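Local structure of nisin biosynthesis protein NisC (2G0D) at residues 215-220 / 403-408. The protein is the cyclase of nisin biosynthesis, a zinc enzyme that forms the thioether rings of this lantibiotic by adding cysteine thiols to dehydrated residues. Sequence-based numbering, arbitrary orientation.
Sequences LAYAHI and DDFLKG
Ile220 and Gly408 are the residues whose CA atoms come nearest, 6.1 Å apart, where the last turns of helix 208-221 meet the C-terminal tail of the chain. In the alpha toroid of this lanthionine synthetase C-like protein, the contact shows how the C-terminal segment packs against a helix of the barrel through an aromatic ring and one side-chain hydrogen bond. Phe405 carries the apolar part. Its chi1 of -157°, roughly trans from N to CG, swings the ring across to the helix, where it turns one face to Ile220, whose CG1 stands over the centre of that face, 3.9 Å from the ring centroid, a CH-pi contact. Ile220 CG2 reaches the ring rim at Phe405 CE2, 3.6 Å away, while Ile220 CD1 rests 3.4 Å from Phe405 O. Tyr217 slides past Phe405 in the opposite direction, CD1 against CD1 at 3.7 Å, and Ala216 CB adds a looser touch at Phe405 CZ. Beyond, Phe405 stacks on Tyr290 and packs on helices 281-294 and 327-341, joining three helices through one side chain. The polar part lies at the far end of Tyr217, where the Asp404 carboxylate meets the ring edge with its plane turned 58° from that of the ring. Asp404 OD2 also forms a salt bridge with Lys221, which probably favours the charged carboxylate. The Tyr217 hydroxyl donates to the syn lone pair of Asp404 OD2, with OH to OD2 at 2.8 Å.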
ATOM      1  N   LEU A 215       2.955 -11.966  -1.271  1.00 29.53           N
ATOM      2  CA  LEU A 215       3.062 -13.426  -1.461  1.00 29.37           C
ATOM      3  C   LEU A 215       1.985 -14.246  -0.770  1.00 29.28           C
ATOM      4  O   LEU A 215       1.551 -15.275  -1.312  1.00 30.20           O
ATOM      5  CB  LEU A 215       4.431 -13.943  -1.036  1.00 29.20           C
ATOM      6  CG  LEU A 215       5.595 -13.394  -1.865  1.00 29.36           C
ATOM      7  CD1 LEU A 215       6.903 -13.850  -1.234  1.00 31.19           C
ATOM      8  CD2 LEU A 215       5.533 -13.795  -3.361  1.00 27.20           C
ATOM      9  N   ALA A 216       1.585 -13.820   0.431  1.00 28.86           N
ATOM     10  CA  ALA A 216       0.487 -14.453   1.142  1.00 29.30           C
ATOM     11  C   ALA A 216      -0.817 -14.248   0.363  1.00 29.66           C
ATOM     12  O   ALA A 216      -1.582 -15.195   0.155  1.00 29.54           O
ATOM     13  CB  ALA A 216       0.363 -13.875   2.561  1.00 29.78           C
ATOM     14  N   TYR A 217      -1.064 -12.998  -0.051  1.00 29.60           N
ATOM     15  CA  TYR A 217      -2.267 -12.668  -0.836  1.00 29.61           C
ATOM     16  C   TYR A 217      -2.310 -13.435  -2.147  1.00 29.26           C
ATOM     17  O   TYR A 217      -3.337 -13.989  -2.459  1.00 30.10           O
ATOM     18  CB  TYR A 217      -2.398 -11.161  -1.075  1.00 28.76           C
ATOM     19  CG  TYR A 217      -3.665 -10.716  -1.805  1.00 29.09           C
ATOM     20  CD1 TYR A 217      -4.937 -11.023  -1.305  1.00 28.53           C
ATOM     21  CD2 TYR A 217      -3.589  -9.959  -2.983  1.00 26.21           C
ATOM     22  CE1 TYR A 217      -6.094 -10.599  -1.958  1.00 26.79           C
ATOM     23  CE2 TYR A 217      -4.749  -9.524  -3.627  1.00 23.33           C
ATOM     24  CZ  TYR A 217      -5.978  -9.836  -3.109  1.00 27.02           C
ATOM     25  OH  TYR A 217      -7.116  -9.417  -3.766  1.00 29.45           O
ATOM     26  N   ALA A 218      -1.201 -13.478  -2.891  1.00 29.18           N
ATOM     27  CA  ALA A 218      -1.056 -14.343  -4.087  1.00 28.56           C
ATOM     28  C   ALA A 218      -1.429 -15.803  -3.824  1.00 29.25           C
ATOM     29  O   ALA A 218      -2.205 -16.366  -4.577  1.00 29.93           O
ATOM     30  CB  ALA A 218       0.374 -14.253  -4.676  1.00 27.36           C
ATOM     31  N   HIS A 219      -0.908 -16.406  -2.747  1.00 29.82           N
ATOM     32  CA  HIS A 219      -1.315 -17.764  -2.361  1.00 30.30           C
ATOM     33  C   HIS A 219      -2.832 -17.956  -2.195  1.00 30.44           C
ATOM     34  O   HIS A 219      -3.392 -18.880  -2.769  1.00 30.08           O
ATOM     35  CB  HIS A 219      -0.593 -18.260  -1.108  1.00 30.29           C
ATOM     36  CG  HIS A 219      -1.026 -19.633  -0.679  1.00 31.75           C
ATOM     37  ND1 HIS A 219      -1.737 -19.866   0.481  1.00 35.12           N
ATOM     38  CD2 HIS A 219      -0.877 -20.842  -1.275  1.00 31.54           C
ATOM     39  CE1 HIS A 219      -1.979 -21.161   0.595  1.00 33.22           C
ATOM     40  NE2 HIS A 219      -1.469 -21.774  -0.459  1.00 32.60           N
ATOM     41  N   ILE A 220      -3.503 -17.089  -1.428  1.00 31.08           N
ATOM     42  CA  ILE A 220      -4.949 -17.236  -1.257  1.00 30.82           C
ATOM     43  C   ILE A 220      -5.695 -17.001  -2.575  1.00 31.26           C
ATOM     44  O   ILE A 220      -6.785 -17.543  -2.776  1.00 31.52           O
ATOM     45  CB  ILE A 220      -5.563 -16.360  -0.093  1.00 31.57           C
ATOM     46  CG1 ILE A 220      -5.475 -14.857  -0.387  1.00 31.05           C
ATOM     47  CG2 ILE A 220      -5.012 -16.761   1.277  1.00 29.09           C
ATOM     48  CD1 ILE A 220      -6.758 -14.316  -0.996  1.00 31.68           C
ATOM     49  N   ASP A 403      -9.903  -7.057   1.494  1.00 28.89           N
ATOM     50  CA  ASP A 403     -11.246  -7.368   1.979  1.00 28.80           C
ATOM     51  C   ASP A 403     -11.702  -8.733   1.519  1.00 29.43           C
ATOM     52  O   ASP A 403     -12.559  -9.341   2.172  1.00 30.56           O
ATOM     53  CB  ASP A 403     -12.291  -6.349   1.499  1.00 27.80           C
ATOM     54  CG  ASP A 403     -12.190  -4.998   2.208  1.00 28.87           C
ATOM     55  OD1 ASP A 403     -11.305  -4.809   3.100  1.00 26.71           O
ATOM     56  OD2 ASP A 403     -12.992  -4.107   1.833  1.00 25.53           O
ATOM     57  N   ASP A 404     -11.115  -9.214   0.421  1.00 29.64           N
ATOM     58  CA  ASP A 404     -11.432 -10.536  -0.168  1.00 30.86           C
ATOM     59  C   ASP A 404     -10.511 -11.669   0.270  1.00 30.72           C
ATOM     60  O   ASP A 404     -10.596 -12.779  -0.276  1.00 30.67           O
ATOM     61  CB  ASP A 404     -11.402 -10.446  -1.701  1.00 31.14           C
ATOM     62  CG  ASP A 404     -10.001 -10.098  -2.247  1.00 34.45           C
ATOM     63  OD1 ASP A 404      -9.186  -9.456  -1.531  1.00 35.55           O
ATOM     64  OD2 ASP A 404      -9.715 -10.444  -3.414  1.00 38.02           O
ATOM     65  N   PHE A 405      -9.659 -11.405   1.259  1.00 30.35           N
ATOM     66  CA  PHE A 405      -8.633 -12.338   1.661  1.00 31.71           C
ATOM     67  C   PHE A 405      -9.210 -13.724   2.016  1.00 33.11           C
ATOM     68  O   PHE A 405      -8.528 -14.739   1.868  1.00 33.36           O
ATOM     69  CB  PHE A 405      -7.808 -11.791   2.856  1.00 30.65           C
ATOM     70  CG  PHE A 405      -6.433 -12.409   2.964  1.00 30.56           C
ATOM     71  CD1 PHE A 405      -5.347 -11.851   2.281  1.00 30.26           C
ATOM     72  CD2 PHE A 405      -6.223 -13.567   3.719  1.00 29.64           C
ATOM     73  CE1 PHE A 405      -4.055 -12.447   2.337  1.00 30.96           C
ATOM     74  CE2 PHE A 405      -4.950 -14.156   3.782  1.00 29.07           C
ATOM     75  CZ  PHE A 405      -3.868 -13.597   3.070  1.00 29.27           C
ATOM     76  N   LEU A 406     -10.446 -13.754   2.506  1.00 34.27           N
ATOM     77  CA  LEU A 406     -11.057 -15.009   2.946  1.00 36.39           C
ATOM     78  C   LEU A 406     -12.225 -15.387   2.063  1.00 37.71           C
ATOM     79  O   LEU A 406     -13.035 -16.219   2.439  1.00 38.01           O
ATOM     80  CB  LEU A 406     -11.475 -14.949   4.425  1.00 35.59           C
ATOM     81  CG  LEU A 406     -10.327 -14.755   5.426  1.00 36.11           C
ATOM     82  CD1 LEU A 406     -10.855 -14.212   6.787  1.00 38.66           C
ATOM     83  CD2 LEU A 406      -9.506 -16.043   5.604  1.00 34.91           C
ATOM     84  N   LYS A 407     -12.318 -14.758   0.891  1.00 39.60           N
ATOM     85  CA  LYS A 407     -13.358 -15.120  -0.077  1.00 41.45           C
ATOM     86  C   LYS A 407     -12.896 -16.247  -0.988  1.00 43.04           C
ATOM     87  O   LYS A 407     -13.702 -16.840  -1.716  1.00 43.73           O
ATOM     88  CB  LYS A 407     -13.780 -13.905  -0.907  1.00 41.78           C
ATOM     89  CG  LYS A 407     -14.418 -12.771  -0.104  1.00 40.20           C
ATOM     90  CD  LYS A 407     -15.527 -13.259   0.791  1.00 40.96           C
ATOM     91  CE  LYS A 407     -16.061 -12.108   1.623  1.00 40.84           C
ATOM     92  NZ  LYS A 407     -17.218 -12.543   2.423  1.00 43.44           N
ATOM     93  N   GLY A 408     -11.600 -16.548  -0.947  1.00 44.91           N
ATOM     94  CA  GLY A 408     -11.067 -17.716  -1.659  1.00 47.19           C
ATOM     95  C   GLY A 408     -10.450 -17.385  -3.007  1.00 48.94           C
ATOM     96  O   GLY A 408      -9.657 -16.407  -3.132  1.00 49.05           O
TER